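Local structure of putative invasin (Yersinia pseudotuberculosis IP 31758, 5N40) at residues 30-36 with 65-71; 307-312 with 324-328. The protein probably acts as an adhesin of the invasin family, presenting immunoglobulin-like domains capped by a C-type lectin-like domain for attachment to host cells. The protein carries 1 engineered substitution. One frame throughout, in Å; residues are numbered along the deposited sequence.

Overall arrangement
Contact 1 lies toward the N-terminal end of the chain, where strand 67-73 returns alongside strand 28-34 and closes a loop of 28 intervening residues; it pairs neighbouring strands of the N-terminal immunoglobulin-like domain. The chain then runs through a bacterial immunoglobulin-like region before contact 2 brings 324-328 back to 307-312 across 11 residues, joining strand 311-313 to strand 321-325 in the small antiparallel sheet of the adhesion domain. The two loops neither nest nor cross, so each contact acts locally. Their centres are 86 Å apart, on opposite sides of the centre of the chain, and their nearest atoms remain about 69 Å from each other, as suits an elongated molecule.

Contact 1: residues 30-36 with 65-71; sequences VVTLTLR and SGLYTAT
V31 and L33 of 30-36 pair with A70 and Y68 of 65-71 in an antiparallel beta ladder, part of the sheet framework of an immunoglobulin-like domain. The ladder sorts its side chains between two environments. V31, L33, A70 and Y68 lie on the buried face, packed against F50 and V48 of strand 48-52. Here the tyrosine ring lies alongside L33, with CD1 of Y68 4.1 Å from CD2 of L33, while CB of L35 reaches CE1 of Y68 at 3.9 Å from a direction oblique to the ring. Beyond these carbons, OH of Y68 is hydrogen-bonded to the carbonyl of V43 and the backbone N of Q46, two polar partners that fix the far end of the ring.

The other face, with V30, T32, T34, L67, T69 and T71, is more exposed to solvent. T32 and T69 stand side by side, OG1 of T32 being 3.4 Å from the methyl CG2 of T69. The latter threonine has OG1 between its backbone N and carbonyl carbon (chi1 60°), from where it bonds to Q63. At the end of the ladder, the chain of R36 bends at chi2 (-72°) and lays its guanidinium over CG2 of T34. NH1 also bonds to the carbonyl of L35 within its own segment. Across the contact both terminal nitrogens converge on a single acceptor through bent bonds: the carbonyl O of S65, tilted out of the guanidinium plane, takes NH1 of R36 at 2.9 Å and NH2 of R36 at 3.0 Å.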
loop_
_atom_site.group_PDB
_atom_site.type_symbol
_atom_site.label_atom_id
_atom_site.label_comp_id
_atom_site.label_asym_id
_atom_site.label_seq_id
_atom_site.Cartn_x
_atom_site.Cartn_y
_atom_site.Cartn_z
ATOM N N VAL A 30 32.517 -7.269 -23.295
ATOM C CA VAL A 30 33.315 -7.008 -24.488
ATOM C C VAL A 30 32.600 -7.610 -25.684
ATOM O O VAL A 30 32.270 -8.803 -25.689
ATOM C CB VAL A 30 34.744 -7.565 -24.347
ATOM C CG1 VAL A 30 35.495 -7.478 -25.677
ATOM C CG2 VAL A 30 35.500 -6.796 -23.271
ATOM N N VAL A 31 32.351 -6.781 -26.691
ATOM C CA VAL A 31 31.738 -7.206 -27.941
ATOM C C VAL A 31 32.849 -7.367 -28.963
ATOM O O VAL A 31 33.652 -6.447 -29.163
ATOM C CB VAL A 31 30.688 -6.189 -28.420
ATOM C CG1 VAL A 31 30.033 -6.654 -29.708
ATOM C CG2 VAL A 31 29.651 -5.950 -27.336
ATOM N N THR A 32 32.918 -8.540 -29.589
ATOM C CA THR A 32 33.976 -8.865 -30.538
ATOM C C THR A 32 33.354 -9.240 -31.873
ATOM O O THR A 32 32.567 -10.189 -31.955
ATOM C CB THR A 32 34.855 -10.006 -30.022
ATOM O OG1 THR A 32 35.501 -9.600 -28.810
ATOM C CG2 THR A 32 35.930 -10.382 -31.050
ATOM N N LEU A 33 33.701 -8.484 -32.904
ATOM C CA LEU A 33 33.432 -8.867 -34.278
ATOM C C LEU A 33 34.656 -9.566 -34.841
ATOM O O LEU A 33 35.765 -9.034 -34.766
ATOM C CB LEU A 33 33.105 -7.645 -35.136
ATOM C CG LEU A 33 33.013 -7.883 -36.642
ATOM C CD1 LEU A 33 31.764 -8.688 -37.000
ATOM C CD2 LEU A 33 33.047 -6.557 -37.396
ATOM N N THR A 34 34.444 -10.743 -35.420
ATOM C CA THR A 34 35.455 -11.435 -36.217
ATOM C C THR A 34 35.006 -11.290 -37.666
ATOM O O THR A 34 34.063 -11.953 -38.098
ATOM C CB THR A 34 35.586 -12.889 -35.790
ATOM O OG1 THR A 34 35.910 -12.929 -34.392
ATOM C CG2 THR A 34 36.685 -13.611 -36.604
ATOM N N LEU A 35 35.658 -10.387 -38.398
ATOM C CA LEU A 35 35.228 -10.008 -39.737
ATOM C C LEU A 35 35.962 -10.860 -40.764
ATOM O O LEU A 35 37.196 -10.840 -40.833
ATOM C CB LEU A 35 35.479 -8.519 -39.974
ATOM C CG LEU A 35 34.889 -7.929 -41.258
ATOM C CD1 LEU A 35 33.376 -8.080 -41.294
ATOM C CD2 LEU A 35 35.278 -6.464 -41.404
ATOM N N ARG A 36 35.205 -11.611 -41.556
ATOM C CA ARG A 36 35.768 -12.598 -42.468
ATOM C C ARG A 36 35.110 -12.469 -43.831
ATOM O O ARG A 36 33.940 -12.088 -43.936
ATOM C CB ARG A 36 35.580 -14.023 -41.930
ATOM C CG ARG A 36 36.305 -14.287 -40.613
ATOM C CD ARG A 36 37.818 -14.384 -40.839
ATOM N NE ARG A 36 38.590 -14.649 -39.622
ATOM C CZ ARG A 36 39.089 -13.713 -38.817
ATOM N NH1 ARG A 36 38.885 -12.421 -39.062
ATOM N NH2 ARG A 36 39.784 -14.067 -37.745
ATOM N N SER A 65 44.227 -9.951 -36.815
ATOM C CA SER A 65 43.431 -10.999 -37.457
ATOM C C SER A 65 41.975 -10.576 -37.648
ATOM O O SER A 65 41.057 -11.384 -37.513
ATOM C CB SER A 65 43.518 -12.308 -36.670
ATOM O OG SER A 65 44.841 -12.825 -36.716
ATOM N N GLY A 66 41.764 -9.305 -37.982
ATOM C CA GLY A 66 40.429 -8.841 -38.331
ATOM C C GLY A 66 39.427 -8.936 -37.203
ATOM O O GLY A 66 38.241 -9.206 -37.446
ATOM N N LEU A 67 39.871 -8.734 -35.970
ATOM C CA LEU A 67 38.985 -8.668 -34.820
ATOM C C LEU A 67 38.759 -7.210 -34.448
ATOM O O LEU A 67 39.694 -6.406 -34.451
ATOM C CB LEU A 67 39.573 -9.425 -33.627
ATOM C CG LEU A 67 39.161 -10.890 -33.454
ATOM C CD1 LEU A 67 39.367 -11.699 -34.730
ATOM C CD2 LEU A 67 39.953 -11.500 -32.312
ATOM N N TYR A 68 37.512 -6.875 -34.132
ATOM C CA TYR A 68 37.139 -5.516 -33.762
ATOM C C TYR A 68 36.324 -5.580 -32.482
ATOM O O TYR A 68 35.340 -6.323 -32.413
ATOM C CB TYR A 68 36.334 -4.838 -34.875
ATOM C CG TYR A 68 37.034 -4.808 -36.214
ATOM C CD1 TYR A 68 37.107 -5.950 -37.007
ATOM C CD2 TYR A 68 37.617 -3.640 -36.691
ATOM C CE1 TYR A 68 37.749 -5.934 -38.235
ATOM C CE2 TYR A 68 38.256 -3.613 -37.923
ATOM C CZ TYR A 68 38.311 -4.762 -38.691
ATOM O OH TYR A 68 38.945 -4.742 -39.919
ATOM N N THR A 69 36.721 -4.797 -31.478
ATOM C CA THR A 69 36.118 -4.899 -30.155
ATOM C C THR A 69 35.660 -3.541 -29.642
ATOM O O THR A 69 36.167 -2.491 -30.040
ATOM C CB THR A 69 37.093 -5.515 -29.149
ATOM O OG1 THR A 69 38.272 -4.705 -29.056
ATOM C CG2 THR A 69 37.479 -6.914 -29.595
ATOM N N ALA A 70 34.682 -3.593 -28.738
ATOM C CA ALA A 70 34.241 -2.430 -27.979
ATOM C C ALA A 70 33.697 -2.916 -26.646
ATOM O O ALA A 70 33.313 -4.079 -26.497
ATOM C CB ALA A 70 33.181 -1.616 -28.728
ATOM N N THR A 71 33.686 -2.019 -25.667
ATOM C CA THR A 71 33.146 -2.324 -24.348
ATOM C C THR A 71 31.731 -1.765 -24.252
ATOM O O THR A 71 31.514 -0.571 -24.480
ATOM C CB THR A 71 34.030 -1.746 -23.244
ATOM O OG1 THR A 71 35.321 -2.369 -23.290
ATOM C CG2 THR A 71 33.407 -1.976 -21.865
#

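Contact 2: residues 307-312 with 324-328; sequences TMQVYR and YVYMN
Two short strands run antiparallel where Y311 and V325 form a hydrogen-bonded pair: N of Y311 lies 2.8 Å from O of V325 in a nearly straight bond (172°), and N of V325 returns to O of Y311 at the same length, 2.8 Å. Beyond this pair a water lies 2.9 Å from O of T307 and 2.7 Å from O of Q309 and accepts from N of M327; O of Q309 also accepts from ND2 of N347.

V310 touches two tyrosines of 324-328, a different methyl leading at each. Its CG1 sits 3.6 Å from the centroid of the Y326 ring and almost on the ring normal, a CH-pi contact. CG2, set between backbone N and carbonyl carbon by chi1 of -57°, meets CD1 of Y324 obliquely at 3.5 Å. M327 lies crosswise to Y311, its CG 3.5 Å from CD1 of Y311; SD of M327 is farther off, 5.5 Å from the centroid of the Y311 ring, in an oblique Met-aromatic contact. Just past the strand, M327 packs on L287 and L290 of helix 284-293, and V325, also touching L287, ties the sheet of the C-type lectin-like domain to that helix.

The chemistry implies division of labour: carbon and aromatic surfaces supply the side-chain packing, while a water bridges the two backbones where direct pairing gives out.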
loop_
_atom_site.group_PDB
_atom_site.type_symbol
_atom_site.label_atom_id
_atom_site.label_comp_id
_atom_site.label_asym_id
_atom_site.label_seq_id
_atom_site.Cartn_x
_atom_site.Cartn_y
_atom_site.Cartn_z
ATOM N N THR A 307 -25.582 2.489 16.728
ATOM C CA THR A 307 -26.937 3.033 16.805
ATOM C C THR A 307 -28.042 1.990 16.654
ATOM O O THR A 307 -29.221 2.366 16.624
ATOM C CB THR A 307 -27.132 4.122 15.744
ATOM O OG1 THR A 307 -26.901 3.574 14.443
ATOM C CG2 THR A 307 -26.203 5.300 15.993
ATOM N N MET A 308 -27.716 0.700 16.562
ATOM C CA MET A 308 -28.779 -0.297 16.422
ATOM C C MET A 308 -29.622 -0.416 17.687
ATOM O O MET A 308 -30.784 -0.833 17.614
ATOM C CB MET A 308 -28.193 -1.664 16.062
ATOM C CG MET A 308 -27.723 -1.772 14.623
ATOM S SD MET A 308 -27.061 -3.411 14.240
ATOM C CE MET A 308 -26.882 -3.305 12.460
ATOM N N GLN A 309 -29.073 -0.057 18.845
ATOM C CA GLN A 309 -29.789 -0.149 20.107
ATOM C C GLN A 309 -29.947 1.241 20.709
ATOM O O GLN A 309 -29.117 2.132 20.496
ATOM C CB GLN A 309 -29.072 -1.072 21.104
ATOM C CG GLN A 309 -28.682 -2.436 20.533
ATOM C CD GLN A 309 -29.855 -3.186 19.908
ATOM O OE1 GLN A 309 -31.021 -2.897 20.190
ATOM N NE2 GLN A 309 -29.544 -4.156 19.050
ATOM N N VAL A 310 -31.025 1.417 21.468
ATOM C CA VAL A 310 -31.396 2.748 21.932
ATOM C C VAL A 310 -30.445 3.222 23.025
ATOM O O VAL A 310 -29.708 2.444 23.645
ATOM C CB VAL A 310 -32.855 2.759 22.415
ATOM C CG1 VAL A 310 -33.767 2.282 21.297
ATOM C CG2 VAL A 310 -33.025 1.889 23.667
ATOM N N TYR A 311 -30.476 4.535 23.262
ATOM C CA TYR A 311 -29.691 5.202 24.289
ATOM C C TYR A 311 -30.610 5.675 25.406
ATOM O O TYR A 311 -31.696 6.203 25.146
ATOM C CB TYR A 311 -28.927 6.397 23.694
ATOM C CG TYR A 311 -27.703 5.982 22.899
ATOM C CD1 TYR A 311 -27.820 5.237 21.733
ATOM C CD2 TYR A 311 -26.429 6.338 23.321
ATOM C CE1 TYR A 311 -26.690 4.837 21.019
ATOM C CE2 TYR A 311 -25.299 5.952 22.609
ATOM C CZ TYR A 311 -25.437 5.210 21.461
ATOM O OH TYR A 311 -24.301 4.823 20.760
ATOM N N ARG A 312 -30.180 5.482 26.649
ATOM C CA ARG A 312 -31.015 5.837 27.790
ATOM C C ARG A 312 -30.997 7.342 28.031
ATOM O O ARG A 312 -29.997 8.024 27.787
ATOM C CB ARG A 312 -30.551 5.105 29.055
ATOM C CG ARG A 312 -30.792 3.603 29.010
ATOM C CD ARG A 312 -30.701 2.956 30.392
ATOM N NE ARG A 312 -31.268 1.610 30.378
ATOM C CZ ARG A 312 -32.571 1.342 30.422
ATOM N NH1 ARG A 312 -33.460 2.328 30.488
ATOM N NH2 ARG A 312 -32.990 0.084 30.399
ATOM N N TYR A 324 -36.163 6.355 26.206
ATOM C CA TYR A 324 -34.919 6.063 25.521
ATOM C C TYR A 324 -35.018 6.639 24.114
ATOM O O TYR A 324 -36.111 6.928 23.619
ATOM C CB TYR A 324 -34.639 4.552 25.501
ATOM C CG TYR A 324 -35.812 3.676 25.094
ATOM C CD1 TYR A 324 -36.169 3.535 23.758
ATOM C CD2 TYR A 324 -36.541 2.964 26.043
ATOM C CE1 TYR A 324 -37.224 2.723 23.381
ATOM C CE2 TYR A 324 -37.596 2.151 25.673
ATOM C CZ TYR A 324 -37.931 2.033 24.340
ATOM O OH TYR A 324 -38.981 1.228 23.953
ATOM N N VAL A 325 -33.870 6.833 23.470
ATOM C CA VAL A 325 -33.815 7.506 22.178
ATOM C C VAL A 325 -33.110 6.611 21.164
ATOM O O VAL A 325 -32.036 6.066 21.442
ATOM C CB VAL A 325 -33.107 8.868 22.281
ATOM C CG1 VAL A 325 -33.169 9.592 20.944
ATOM C CG2 VAL A 325 -33.734 9.725 23.383
ATOM N N TYR A 326 -33.720 6.476 19.988
ATOM C CA TYR A 326 -33.101 5.862 18.816
ATOM C C TYR A 326 -32.185 6.898 18.177
ATOM O O TYR A 326 -32.653 7.833 17.520
ATOM C CB TYR A 326 -34.163 5.413 17.819
ATOM C CG TYR A 326 -35.136 4.363 18.314
ATOM C CD1 TYR A 326 -36.123 4.680 19.235
ATOM C CD2 TYR A 326 -35.089 3.061 17.828
ATOM C CE1 TYR A 326 -37.026 3.724 19.676
ATOM C CE2 TYR A 326 -35.984 2.100 18.260
ATOM C CZ TYR A 326 -36.951 2.437 19.183
ATOM O OH TYR A 326 -37.843 1.482 19.615
ATOM N N MET A 327 -30.873 6.746 18.351
ATOM C CA MET A 327 -29.961 7.756 17.832
ATOM C C MET A 327 -29.705 7.613 16.336
ATOM O O MET A 327 -28.971 8.431 15.765
ATOM C CB MET A 327 -28.647 7.717 18.621
ATOM C CG MET A 327 -28.815 8.143 20.073
ATOM S SD MET A 327 -29.487 9.813 20.245
ATOM C CE MET A 327 -28.130 10.812 19.657
ATOM N N ASN A 328 -30.314 6.626 15.681
ATOM C CA ASN A 328 -30.278 6.536 14.228
ATOM C C ASN A 328 -31.377 7.351 13.559
ATOM O O ASN A 328 -31.207 7.769 12.406
ATOM C CB ASN A 328 -30.396 5.073 13.788
ATOM C CG ASN A 328 -31.598 4.367 14.406
ATOM O OD1 ASN A 328 -31.822 4.426 15.620
ATOM N ND2 ASN A 328 -32.380 3.698 13.566
HETATM O O HOH W 1 -29.505 4.193 18.821
#